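Side-chain contacts in putative gdp-fucose protein o-fucosyltransferase 1 (Caenorhabditis elegans, PDB 3ZY2), which belongs to the protein O-fucosyltransferase family of GT-B glycosyltransferases, whose two Rossmann-like domains flank a pocket, and binds guanosine-5'-diphosphate: residues Ile57-Glu60 with Phe61-Val65; Ile197-Gln200 with Ala201-Phe204. All blocks are in the same frame, centred on the assembly; numbering follows the deposited sequence.

Contact 1 of 2, residues Ile57-Glu60 with Phe61-Val65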
loop_
_atom_site.group_PDB
_atom_site.type_symbol
_atom_site.label_atom_id
_atom_site.label_comp_id
_atom_site.label_asym_id
_atom_site.label_seq_id
_atom_site.Cartn_x
_atom_site.Cartn_y
_atom_site.Cartn_z
ATOM N N ILE A 57 -6.628 17.409 -15.961
ATOM C CA ILE A 57 -6.041 18.607 -16.535
ATOM C C ILE A 57 -4.701 18.248 -17.184
ATOM O O ILE A 57 -3.844 17.697 -16.531
ATOM C CB ILE A 57 -5.806 19.670 -15.414
ATOM C CG1 ILE A 57 -7.048 19.878 -14.511
ATOM C CG2 ILE A 57 -5.250 20.966 -16.013
ATOM C CD1 ILE A 57 -8.344 20.370 -15.195
ATOM N N PRO A 58 -4.534 18.528 -18.491
ATOM C CA PRO A 58 -3.240 18.169 -19.081
ATOM C C PRO A 58 -2.085 18.945 -18.435
ATOM O O PRO A 58 -2.233 20.148 -18.099
ATOM C CB PRO A 58 -3.386 18.581 -20.553
ATOM C CG PRO A 58 -4.872 18.614 -20.800
ATOM C CD PRO A 58 -5.478 19.045 -19.487
ATOM N N PHE A 59 -0.953 18.259 -18.281
ATOM C CA PHE A 59 0.242 18.861 -17.703
ATOM C C PHE A 59 0.549 20.220 -18.336
ATOM O O PHE A 59 0.786 21.197 -17.626
ATOM C CB PHE A 59 1.442 17.923 -17.879
ATOM C CG PHE A 59 2.770 18.547 -17.495
ATOM C CD1 PHE A 59 3.499 19.299 -18.420
ATOM C CD2 PHE A 59 3.286 18.393 -16.197
ATOM C CE1 PHE A 59 4.743 19.895 -18.048
ATOM C CE2 PHE A 59 4.519 18.973 -15.834
ATOM C CZ PHE A 59 5.230 19.722 -16.756
ATOM N N GLU A 60 0.541 20.273 -19.669
ATOM C CA GLU A 60 0.969 21.470 -20.408
ATOM C C GLU A 60 -0.013 22.652 -20.319
ATOM O O GLU A 60 0.332 23.770 -20.696
ATOM C CB GLU A 60 1.245 21.125 -21.886
ATOM C CG GLU A 60 0.035 20.615 -22.632
ATOM C CD GLU A 60 -0.092 19.097 -22.626
ATOM O OE1 GLU A 60 0.372 18.425 -21.662
ATOM O OE2 GLU A 60 -0.690 18.576 -23.609
ATOM N N PHE A 61 -1.216 22.407 -19.810
ATOM C CA PHE A 61 -2.137 23.502 -19.503
ATOM C C PHE A 61 -1.569 24.324 -18.348
ATOM O O PHE A 61 -1.734 25.548 -18.301
ATOM C CB PHE A 61 -3.514 22.946 -19.156
ATOM C CG PHE A 61 -4.602 23.986 -19.129
ATOM C CD1 PHE A 61 -4.982 24.635 -20.295
ATOM C CD2 PHE A 61 -5.243 24.307 -17.932
ATOM C CE1 PHE A 61 -5.999 25.604 -20.288
ATOM C CE2 PHE A 61 -6.262 25.265 -17.910
ATOM C CZ PHE A 61 -6.628 25.910 -19.089
ATOM N N LEU A 62 -0.849 23.647 -17.454
ATOM C CA LEU A 62 -0.356 24.257 -16.205
ATOM C C LEU A 62 1.119 24.625 -16.249
ATOM O O LEU A 62 1.503 25.666 -15.747
ATOM C CB LEU A 62 -0.592 23.316 -15.022
ATOM C CG LEU A 62 -2.051 22.931 -14.777
ATOM C CD1 LEU A 62 -2.137 22.038 -13.584
ATOM C CD2 LEU A 62 -2.918 24.199 -14.567
ATOM N N PHE A 63 1.941 23.746 -16.809
ATOM C CA PHE A 63 3.404 23.905 -16.794
ATOM C C PHE A 63 4.019 23.763 -18.181
ATOM O O PHE A 63 3.395 23.224 -19.103
ATOM C CB PHE A 63 4.014 22.835 -15.892
ATOM C CG PHE A 63 3.628 22.934 -14.448
ATOM C CD1 PHE A 63 3.988 24.037 -13.706
ATOM C CD2 PHE A 63 2.959 21.892 -13.824
ATOM C CE1 PHE A 63 3.675 24.124 -12.354
ATOM C CE2 PHE A 63 2.646 21.962 -12.464
ATOM C CZ PHE A 63 3.010 23.084 -11.728
ATOM N N GLN A 64 5.263 24.218 -18.332
ATOM C CA GLN A 64 5.939 24.209 -19.653
ATOM C C GLN A 64 6.707 22.915 -19.864
ATOM O O GLN A 64 7.575 22.571 -19.083
ATOM C CB GLN A 64 6.864 25.430 -19.813
ATOM C CG GLN A 64 6.078 26.716 -19.811
ATOM C CD GLN A 64 6.903 27.940 -20.102
ATOM O OE1 GLN A 64 7.892 27.893 -20.843
ATOM N NE2 GLN A 64 6.505 29.066 -19.496
ATOM N N VAL A 65 6.365 22.193 -20.934
ATOM C CA VAL A 65 7.043 20.943 -21.260
ATOM C C VAL A 65 8.542 21.165 -21.481
ATOM O O VAL A 65 9.366 20.392 -20.981
ATOM C CB VAL A 65 6.390 20.253 -22.469
ATOM C CG1 VAL A 65 7.208 19.021 -22.888
ATOM C CG2 VAL A 65 4.948 19.870 -22.143
#
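F59, at the start of the short helical turn 59-62 that follows strand 55-57 in the N-terminal part of this GT-B protein, meets F63, just past the turn's end. With CG anti to the backbone N (chi1 171°), the F59 ring is carried under F63 CB, which lies over one face, 3.9 Å from the centroid of F59, a CH-pi contact, while the two rings meet obliquely with their planes at 45°. V65 CG2 comes within 4.0 Å of F59 CD1. F59 O grips the same turn: F63 N donates to it in the carbonyl plane (2.9 Å, N-H...O 164°), and L62 N adds a second bond of 3.0 Å from above that plane. F61 N reaches P58 O at 3.0 Å, and E60 CA makes a CA-H...O contact with F63 O. Before the turn, I57 CG2 touches F61 CD2 at 3.9 Å and also lies near L62 CG. Phenylalanine suits position 59 because its broad face can meet F63 while the ring also packs on F46 of strand 46-48. The backbone bonds and the apolar packing thus act on the same turn, and F59 takes part in both, through its carbonyl and its ring.

Contact 2 of 2, residues Ile197-Gln200 with Ala201-Phe204; sequences ITEQ and AKKF
T198 and K202 lie side by side, four residues apart, on helix 195-208 of the C-terminal GT-B domain. Their contact is apolar: T198 CG2 meets K202 CE at 3.6 Å. The threonine methyl stands anti to the backbone N and its hydroxyl beside that N (chi1 -61°), so one branch serves the lysine chain while OG1 bonds to S194 O, one turn back. K202 is extended beyond CG, and its methylenes also pass close to T198 O.

Charge is the second theme. E199 bends at chi2 (-44°), which swings its carboxylate obliquely across K202: E199 OE2 is 3.5 Å from K202 CD, and 3.7 Å from K202 NZ, a long salt bridge. K203 bends at its last torsion and brings NZ toward E199, where NZ donates to a water at 2.8 Å. That water also lies near E199 OE1, but so close that the second link is doubtful.

Backbone bonds form the third group, in the regular i to i+4 pattern of an alpha helix: A201 N to I197 O, K202 N to T198 O (2.9 Å, N-H...O 165°), K203 N to E199 O and F204 N to Q200 O.

I197 and A201 pack on Y316, A320 and I321 of helix 315-324, and K202 touches R324 of the same helix. Alanine is apt there, since a lone methyl adds little bulk between two helices, and isoleucine offers a branched apolar surface. Long, flexible lysines suit more accessible positions, where their aliphatic parts pack and their amino groups reach water or carboxylate. Backbone bonds and apolar packing hold the regular helix; the charge contacts add weakly, E199 probably offering both lysines a favourable but weak electrostatic environment.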
loop_
_atom_site.group_PDB
_atom_site.type_symbol
_atom_site.label_atom_id
_atom_site.label_comp_id
_atom_site.label_asym_id
_atom_site.label_seq_id
_atom_site.Cartn_x
_atom_site.Cartn_y
_atom_site.Cartn_z
ATOM N N ILE A 197 -0.682 31.108 -17.825
ATOM C CA ILE A 197 -0.781 31.402 -16.395
ATOM C C ILE A 197 0.165 32.515 -15.984
ATOM O O ILE A 197 -0.189 33.407 -15.189
ATOM C CB ILE A 197 -0.529 30.121 -15.569
ATOM C CG1 ILE A 197 -1.740 29.209 -15.736
ATOM C CG2 ILE A 197 -0.297 30.475 -14.108
ATOM C CD1 ILE A 197 -1.555 27.792 -15.225
ATOM N N THR A 198 1.380 32.476 -16.515
ATOM C CA THR A 198 2.358 33.503 -16.208
ATOM C C THR A 198 1.816 34.883 -16.592
ATOM O O THR A 198 1.876 35.831 -15.802
ATOM C CB THR A 198 3.685 33.174 -16.902
ATOM O OG1 THR A 198 4.154 31.906 -16.388
ATOM C CG2 THR A 198 4.733 34.249 -16.657
ATOM N N GLU A 199 1.258 34.985 -17.787
ATOM C CA GLU A 199 0.727 36.247 -18.255
ATOM C C GLU A 199 -0.450 36.708 -17.414
ATOM O O GLU A 199 -0.597 37.907 -17.133
ATOM C CB GLU A 199 0.360 36.126 -19.742
ATOM C CG GLU A 199 1.589 36.102 -20.676
ATOM C CD GLU A 199 2.643 37.155 -20.315
ATOM O OE1 GLU A 199 2.311 38.361 -20.300
ATOM O OE2 GLU A 199 3.804 36.776 -20.033
ATOM N N GLN A 200 -1.305 35.775 -17.005
ATOM C CA GLN A 200 -2.445 36.134 -16.153
ATOM C C GLN A 200 -1.934 36.708 -14.822
ATOM O O GLN A 200 -2.470 37.702 -14.303
ATOM C CB GLN A 200 -3.340 34.924 -15.880
ATOM C CG GLN A 200 -4.283 34.592 -17.046
ATOM C CD GLN A 200 -4.951 33.246 -16.921
ATOM O OE1 GLN A 200 -4.800 32.533 -15.923
ATOM N NE2 GLN A 200 -5.683 32.871 -17.969
ATOM N N ALA A 201 -0.877 36.099 -14.293
ATOM C CA ALA A 201 -0.274 36.568 -13.033
ATOM C C ALA A 201 0.340 37.948 -13.186
ATOM O O ALA A 201 0.110 38.827 -12.341
ATOM C CB ALA A 201 0.776 35.569 -12.547
ATOM N N LYS A 202 1.104 38.138 -14.264
ATOM C CA LYS A 202 1.736 39.422 -14.533
ATOM C C LYS A 202 0.682 40.512 -14.664
ATOM O O LYS A 202 0.841 41.610 -14.111
ATOM C CB LYS A 202 2.595 39.346 -15.789
ATOM C CG LYS A 202 3.847 38.528 -15.626
ATOM C CD LYS A 202 4.580 38.358 -16.954
ATOM C CE LYS A 202 5.947 37.684 -16.751
ATOM N NZ LYS A 202 6.750 37.566 -18.009
ATOM N N LYS A 203 -0.412 40.221 -15.368
ATOM C CA LYS A 203 -1.460 41.219 -15.563
ATOM C C LYS A 203 -2.139 41.591 -14.263
ATOM O O LYS A 203 -2.405 42.762 -14.017
ATOM C CB LYS A 203 -2.511 40.761 -16.578
ATOM C CG LYS A 203 -2.086 40.918 -18.012
ATOM C CD LYS A 203 -3.303 40.695 -18.910
ATOM C CE LYS A 203 -2.941 40.686 -20.399
ATOM N NZ LYS A 203 -2.052 39.556 -20.743
ATOM N N PHE A 204 -2.415 40.598 -13.416
ATOM C CA PHE A 204 -3.081 40.891 -12.149
ATOM C C PHE A 204 -2.175 41.755 -11.272
ATOM O O PHE A 204 -2.635 42.696 -10.629
ATOM C CB PHE A 204 -3.457 39.601 -11.406
ATOM C CG PHE A 204 -4.251 39.860 -10.146
ATOM C CD1 PHE A 204 -3.595 40.075 -8.914
ATOM C CD2 PHE A 204 -5.646 39.916 -10.178
ATOM C CE1 PHE A 204 -4.340 40.348 -7.759
ATOM C CE2 PHE A 204 -6.376 40.158 -9.026
ATOM C CZ PHE A 204 -5.725 40.380 -7.816
HETATM O O HOH W 1 0.561 39.975 -19.744
#

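The two contacts come from different parts of the fold yet touch: I197 CD1 of contact 2 packs 3.8 Å from both F61 O and L62 O of contact 1, although their centres are about 16 Å apart. R196 and S194 add hydrogen bonds to F61 O, tying turn 59-62 to the start of helix 195-208. Contact 1 has more buried residues and relies on aromatic rings against strand 46-48. Contact 2 lies farther from the chain centre; its I197 and A201 pack on helix 315-324, and E199, K202 and K203 form a charged, more accessible cluster. Contact 2 repeats i to i+4 bonds, whereas in contact 1 one carbonyl accepts both an i to i+3 and an i to i+4 bond.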